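Side-chain contacts in endolytic peptidoglycan transglycosylase RlpA (Pseudomonas aeruginosa, PDB 6I05), which cleaves peptidoglycan as a lytic transglycosylase with a strong preference for naked glycan strands that lack stem peptides, and carries a SPOR domain: residues A[18-23]-A[45-50]; A[63-66]-A[72-75]. All coordinates share one frame; numbering follows the deposited sequence.

How the interactions relate
The chain starts with strand 4-11 and passes into helix 14-25. The chain then runs through strand 32-39 and back along strand 42-52, where interaction 1 closes the first loop by setting residues 18-23 against 45-50. Helix 55-67 follows. A loop leads to strand 74-76, and there interaction 2 closes a second, tighter loop between 63-66 and 72-75. The two contacts come in series; neither nests in the other or crosses it. Interaction 1 lays helix 14-25 on inner strand 42-52; interaction 2 ties helix 55-67 to the loop entering the edge strand 74-76. Leu49 CD2 touches Ile65 CD1 at 3.9 Å, so strand 42-52 and helix 55-67 meet beside interaction 2.

Interaction 1 of 2, residues A[18-23]-A[45-50]; sequences ELLKAK and HRVRLG
This is a small, buried helix-on-sheet packing contact in the SPOR domain, an RNP-like fold of βαββαβ order, where helix 14-25 lies against the four-stranded antiparallel sheet. Val47, on the inner strand 42-52, points at the helix and meets Leu20 and Lys21. The side-chain packing is apolar, one methyl rests on the helix backbone, and the two segments bury about 130 Å² between them. The closest CA atoms are those of Lys21 and Val47, 6.3 Å apart. Val47 fits beside the helix with both methyls engaged. Its CG1 is anti to the backbone N (chi1 -179°) and reaches the helix backbone, 4.0 Å from Lys21 N. The same methyl lies 4.1 Å from Leu20 CG. CG2, the other branch, turns to Leu20 CD2. Leu20 thus offers its branch point and one methyl, and the two side chains meet at a slant. Lys21 takes a lesser part. Its CB is 4.3 Å from Val47 CG1, and its extended chain leads away from strand 42-52; Lys21 also touches Val32 on strand 32-39. The ammonium group makes no contact with 45-50. Around this pair the core continues. Phe11 of strand 4-11 touches both Leu20 and Val47, while Ala17 and Leu24 of helix 14-25 also pack on Val47. Arg46 and Arg48, the neighbours of Val47 in sequence, point to the other side of the sheet. The closest apolar approach of the contact is from Leu20 CD2 to Val47 CB, 4.0 Å.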
loop_
_atom_site.group_PDB
_atom_site.type_symbol
_atom_site.label_atom_id
_atom_site.label_comp_id
_atom_site.label_asym_id
_atom_site.label_seq_id
_atom_site.Cartn_x
_atom_site.Cartn_y
_atom_site.Cartn_z
ATOM N N GLU A 18 -5.275 -6.100 -6.417
ATOM C CA GLU A 18 -4.546 -5.815 -7.648
ATOM C C GLU A 18 -4.970 -4.480 -8.241
ATOM O O GLU A 18 -4.142 -3.753 -8.802
ATOM C CB GLU A 18 -4.747 -6.943 -8.659
ATOM C CG GLU A 18 -4.160 -8.285 -8.229
ATOM C CD GLU A 18 -2.661 -8.379 -8.464
ATOM O OE1 GLU A 18 -2.084 -7.431 -9.031
ATOM O OE2 GLU A 18 -2.057 -9.404 -8.082
ATOM N N LEU A 19 -6.258 -4.139 -8.132
ATOM C CA LEU A 19 -6.726 -2.865 -8.663
ATOM C C LEU A 19 -6.095 -1.703 -7.910
ATOM O O LEU A 19 -5.606 -0.748 -8.523
ATOM C CB LEU A 19 -8.247 -2.793 -8.592
ATOM C CG LEU A 19 -8.863 -1.484 -9.081
ATOM C CD1 LEU A 19 -8.472 -1.197 -10.524
ATOM C CD2 LEU A 19 -10.379 -1.521 -8.942
ATOM N N LEU A 20 -6.087 -1.770 -6.576
ATOM C CA LEU A 20 -5.446 -0.713 -5.806
ATOM C C LEU A 20 -3.960 -0.624 -6.131
ATOM O O LEU A 20 -3.417 0.476 -6.276
ATOM C CB LEU A 20 -5.672 -0.915 -4.306
ATOM C CG LEU A 20 -5.001 0.139 -3.417
ATOM C CD1 LEU A 20 -5.470 1.545 -3.764
ATOM C CD2 LEU A 20 -5.248 -0.161 -1.949
ATOM N N LYS A 21 -3.286 -1.770 -6.253
ATOM C CA LYS A 21 -1.876 -1.758 -6.638
ATOM C C LYS A 21 -1.663 -1.017 -7.955
ATOM O O LYS A 21 -0.762 -0.176 -8.071
ATOM C CB LYS A 21 -1.331 -3.186 -6.718
ATOM C CG LYS A 21 0.020 -3.286 -7.390
ATOM C CD LYS A 21 0.520 -4.718 -7.381
ATOM C CE LYS A 21 1.807 -4.868 -8.175
ATOM N NZ LYS A 21 2.248 -6.289 -8.255
ATOM N N ALA A 22 -2.485 -1.323 -8.964
ATOM C CA ALA A 22 -2.345 -0.660 -10.257
ATOM C C ALA A 22 -2.577 0.843 -10.144
ATOM O O ALA A 22 -1.827 1.639 -10.722
ATOM C CB ALA A 22 -3.299 -1.283 -11.278
ATOM N N LYS A 23 -3.606 1.256 -9.395
ATOM C CA LYS A 23 -3.871 2.684 -9.241
ATOM C C LYS A 23 -2.732 3.387 -8.511
ATOM O O LYS A 23 -2.358 4.511 -8.865
ATOM C CB LYS A 23 -5.195 2.899 -8.505
ATOM C CG LYS A 23 -6.423 2.467 -9.297
ATOM C CD LYS A 23 -7.697 2.749 -8.526
ATOM C CE LYS A 23 -8.929 2.457 -9.363
ATOM N NZ LYS A 23 -10.157 2.396 -8.518
ATOM N N HIS A 45 -5.128 -9.908 1.529
ATOM C CA HIS A 45 -4.215 -9.366 0.524
ATOM C C HIS A 45 -3.910 -7.917 0.886
ATOM O O HIS A 45 -4.750 -7.035 0.690
ATOM C CB HIS A 45 -4.854 -9.433 -0.863
ATOM C CG HIS A 45 -5.254 -10.812 -1.271
ATOM N ND1 HIS A 45 -4.337 -11.757 -1.679
ATOM C CD2 HIS A 45 -6.467 -11.406 -1.339
ATOM C CE1 HIS A 45 -4.968 -12.876 -1.979
ATOM N NE2 HIS A 45 -6.259 -12.692 -1.774
ATOM N N ARG A 46 -2.712 -7.668 1.402
ATOM C CA ARG A 46 -2.318 -6.343 1.870
ATOM C C ARG A 46 -1.559 -5.619 0.774
ATOM O O ARG A 46 -0.605 -6.161 0.215
ATOM C CB ARG A 46 -1.447 -6.465 3.119
ATOM C CG ARG A 46 -2.157 -7.318 4.168
ATOM C CD ARG A 46 -1.320 -7.759 5.326
ATOM N NE ARG A 46 -0.091 -8.433 4.931
ATOM C CZ ARG A 46 0.836 -8.775 5.810
ATOM N NH1 ARG A 46 0.624 -8.531 7.098
ATOM N NH2 ARG A 46 1.966 -9.327 5.412
ATOM N N VAL A 47 -1.980 -4.400 0.466
ATOM C CA VAL A 47 -1.356 -3.611 -0.588
ATOM C C VAL A 47 -0.389 -2.637 0.065
ATOM O O VAL A 47 -0.797 -1.798 0.879
ATOM C CB VAL A 47 -2.402 -2.879 -1.440
ATOM C CG1 VAL A 47 -1.718 -2.086 -2.545
ATOM C CG2 VAL A 47 -3.397 -3.874 -2.031
ATOM N N ARG A 48 0.891 -2.757 -0.274
ATOM C CA ARG A 48 1.961 -2.041 0.394
ATOM C C ARG A 48 2.858 -1.362 -0.626
ATOM O O ARG A 48 2.837 -1.674 -1.821
ATOM C CB ARG A 48 2.789 -2.996 1.257
ATOM C CG ARG A 48 1.991 -3.534 2.416
ATOM C CD ARG A 48 2.764 -4.505 3.262
ATOM N NE ARG A 48 2.013 -4.750 4.488
ATOM C CZ ARG A 48 2.486 -5.380 5.552
ATOM N NH1 ARG A 48 3.712 -5.881 5.546
ATOM N NH2 ARG A 48 1.718 -5.501 6.624
ATOM N N LEU A 49 3.655 -0.419 -0.142
ATOM C CA LEU A 49 4.650 0.187 -1.012
ATOM C C LEU A 49 5.910 0.508 -0.228
ATOM O O LEU A 49 5.875 0.733 0.984
ATOM C CB LEU A 49 4.113 1.366 -1.817
ATOM C CG LEU A 49 3.691 2.506 -0.926
ATOM C CD1 LEU A 49 4.746 3.576 -0.951
ATOM C CD2 LEU A 49 2.377 3.072 -1.406
ATOM N N GLY A 50 7.030 0.484 -0.936
ATOM C CA GLY A 50 8.318 0.697 -0.337
ATOM C C GLY A 50 9.326 -0.258 -0.935
ATOM O O GLY A 50 8.977 -1.105 -1.761
#

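Interaction 2 of 2, residues A[63-66]-A[72-75]; sequences DSIR and QPTL
The guanidinium of Arg66 has Pro73 CD over one face and Gln72 OE1 at its edge. Pro73 CD sits above the centre of that face, 3.9 Å from Arg66 CZ. Gln72 OE1 lies near the guanidinium plane and receives two hydrogen bonds side-on. Arg66 NE gives one at 3.0 Å to Gln72 OE1, with an N-H...O angle of 151°. Arg66 NH2 gives the other at 3.2 Å to the same OE1, and this one is more bent. NH2 approaches OE1 nearly in line with the C=O bond, while NE comes at an angle to that bond and is tilted out of the carbonyl plane. The guanidinium and amide planes are turned 38° apart, and the two side chains cross at about a right angle. Arg66 runs extended from CG to NE. Gln72 starts out away from the helix, and a bend at chi2 (-58°) folds its amide back to Arg66. Next to this polar pair is an apolar one. Ile65 CD1 touches Pro73 CB at 3.9 Å, and Ile65 CG2 meets Pro73 CG at 4.0 Å. The contact joins helix 55-67 to the loop before strand 74-76; Ile65 also reaches Val8 of strand 4-11. The Pro73 carbonyl O accepts a hydrogen bond from Gln62 NE2 of the same helix. A water also donates to Pro73 O at 2.7 Å and makes a weak bond to Arg66 NH2. Two N-H groups of one guanidinium share the neutral acceptor OE1, which restrains their relative orientation. Gln72 brings no counter-charge, so the cation probably stays solvated, in keeping with the exposure of Arg66.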
loop_
_atom_site.group_PDB
_atom_site.type_symbol
_atom_site.label_atom_id
_atom_site.label_comp_id
_atom_site.label_asym_id
_atom_site.label_seq_id
_atom_site.Cartn_x
_atom_site.Cartn_y
_atom_site.Cartn_z
ATOM N N ASP A 63 0.447 11.991 1.519
ATOM C CA ASP A 63 -0.335 13.095 0.965
ATOM C C ASP A 63 -0.835 12.765 -0.436
ATOM O O ASP A 63 -2.010 12.977 -0.750
ATOM C CB ASP A 63 0.512 14.369 0.910
ATOM C CG ASP A 63 0.885 14.912 2.282
ATOM O OD1 ASP A 63 0.357 14.446 3.316
ATOM O OD2 ASP A 63 1.734 15.833 2.314
ATOM N N SER A 64 0.045 12.245 -1.300
ATOM C CA SER A 64 -0.351 11.952 -2.676
ATOM C C SER A 64 -1.443 10.893 -2.727
ATOM O O SER A 64 -2.361 10.964 -3.558
ATOM C CB SER A 64 0.863 11.485 -3.473
ATOM O OG SER A 64 1.836 12.503 -3.542
ATOM N N ILE A 65 -1.358 9.895 -1.848
ATOM C CA ILE A 65 -2.369 8.845 -1.810
ATOM C C ILE A 65 -3.717 9.417 -1.383
ATOM O O ILE A 65 -4.766 9.065 -1.942
ATOM C CB ILE A 65 -1.893 7.701 -0.895
ATOM C CG1 ILE A 65 -0.704 6.981 -1.541
ATOM C CG2 ILE A 65 -3.036 6.754 -0.571
ATOM C CD1 ILE A 65 0.126 6.148 -0.573
ATOM N N ARG A 66 -3.710 10.325 -0.402
ATOM C CA ARG A 66 -4.956 10.951 0.027
ATOM C C ARG A 66 -5.536 11.857 -1.056
ATOM O O ARG A 66 -6.753 11.866 -1.268
ATOM C CB ARG A 66 -4.762 11.703 1.347
ATOM C CG ARG A 66 -4.497 10.790 2.539
ATOM C CD ARG A 66 -4.756 11.502 3.854
ATOM N NE ARG A 66 -4.724 10.570 4.981
ATOM C CZ ARG A 66 -3.641 10.307 5.706
ATOM N NH1 ARG A 66 -2.490 10.913 5.432
ATOM N NH2 ARG A 66 -3.710 9.441 6.713
ATOM N N GLN A 72 -6.304 5.123 3.257
ATOM C CA GLN A 72 -5.636 5.723 4.407
ATOM C C GLN A 72 -4.281 5.058 4.594
ATOM O O GLN A 72 -4.199 3.947 5.138
ATOM C CB GLN A 72 -6.493 5.565 5.668
ATOM C CG GLN A 72 -7.802 6.355 5.641
ATOM C CD GLN A 72 -7.605 7.853 5.442
ATOM O OE1 GLN A 72 -6.580 8.420 5.828
ATOM N NE2 GLN A 72 -8.596 8.500 4.839
ATOM N N PRO A 73 -3.197 5.690 4.154
ATOM C CA PRO A 73 -1.885 5.032 4.141
ATOM C C PRO A 73 -1.241 5.084 5.524
ATOM O O PRO A 73 -1.086 6.161 6.103
ATOM C CB PRO A 73 -1.097 5.872 3.131
ATOM C CG PRO A 73 -1.727 7.236 3.209
ATOM C CD PRO A 73 -3.160 7.050 3.590
ATOM N N THR A 74 -0.848 3.922 6.042
ATOM C CA THR A 74 -0.247 3.805 7.364
ATOM C C THR A 74 1.116 3.129 7.278
ATOM O O THR A 74 1.344 2.275 6.430
ATOM C CB THR A 74 -1.155 3.019 8.324
ATOM O OG1 THR A 74 -1.386 1.704 7.803
ATOM C CG2 THR A 74 -2.486 3.719 8.492
ATOM N N LEU A 75 2.024 3.523 8.165
ATOM C CA LEU A 75 3.338 2.892 8.220
ATOM C C LEU A 75 3.221 1.464 8.729
ATOM O O LEU A 75 2.469 1.182 9.669
ATOM C CB LEU A 75 4.266 3.676 9.143
ATOM C CG LEU A 75 4.951 4.879 8.499
ATOM C CD1 LEU A 75 5.538 5.758 9.561
ATOM C CD2 LEU A 75 6.048 4.420 7.542
HETATM O O HOH W 1 -2.741 7.397 7.917
#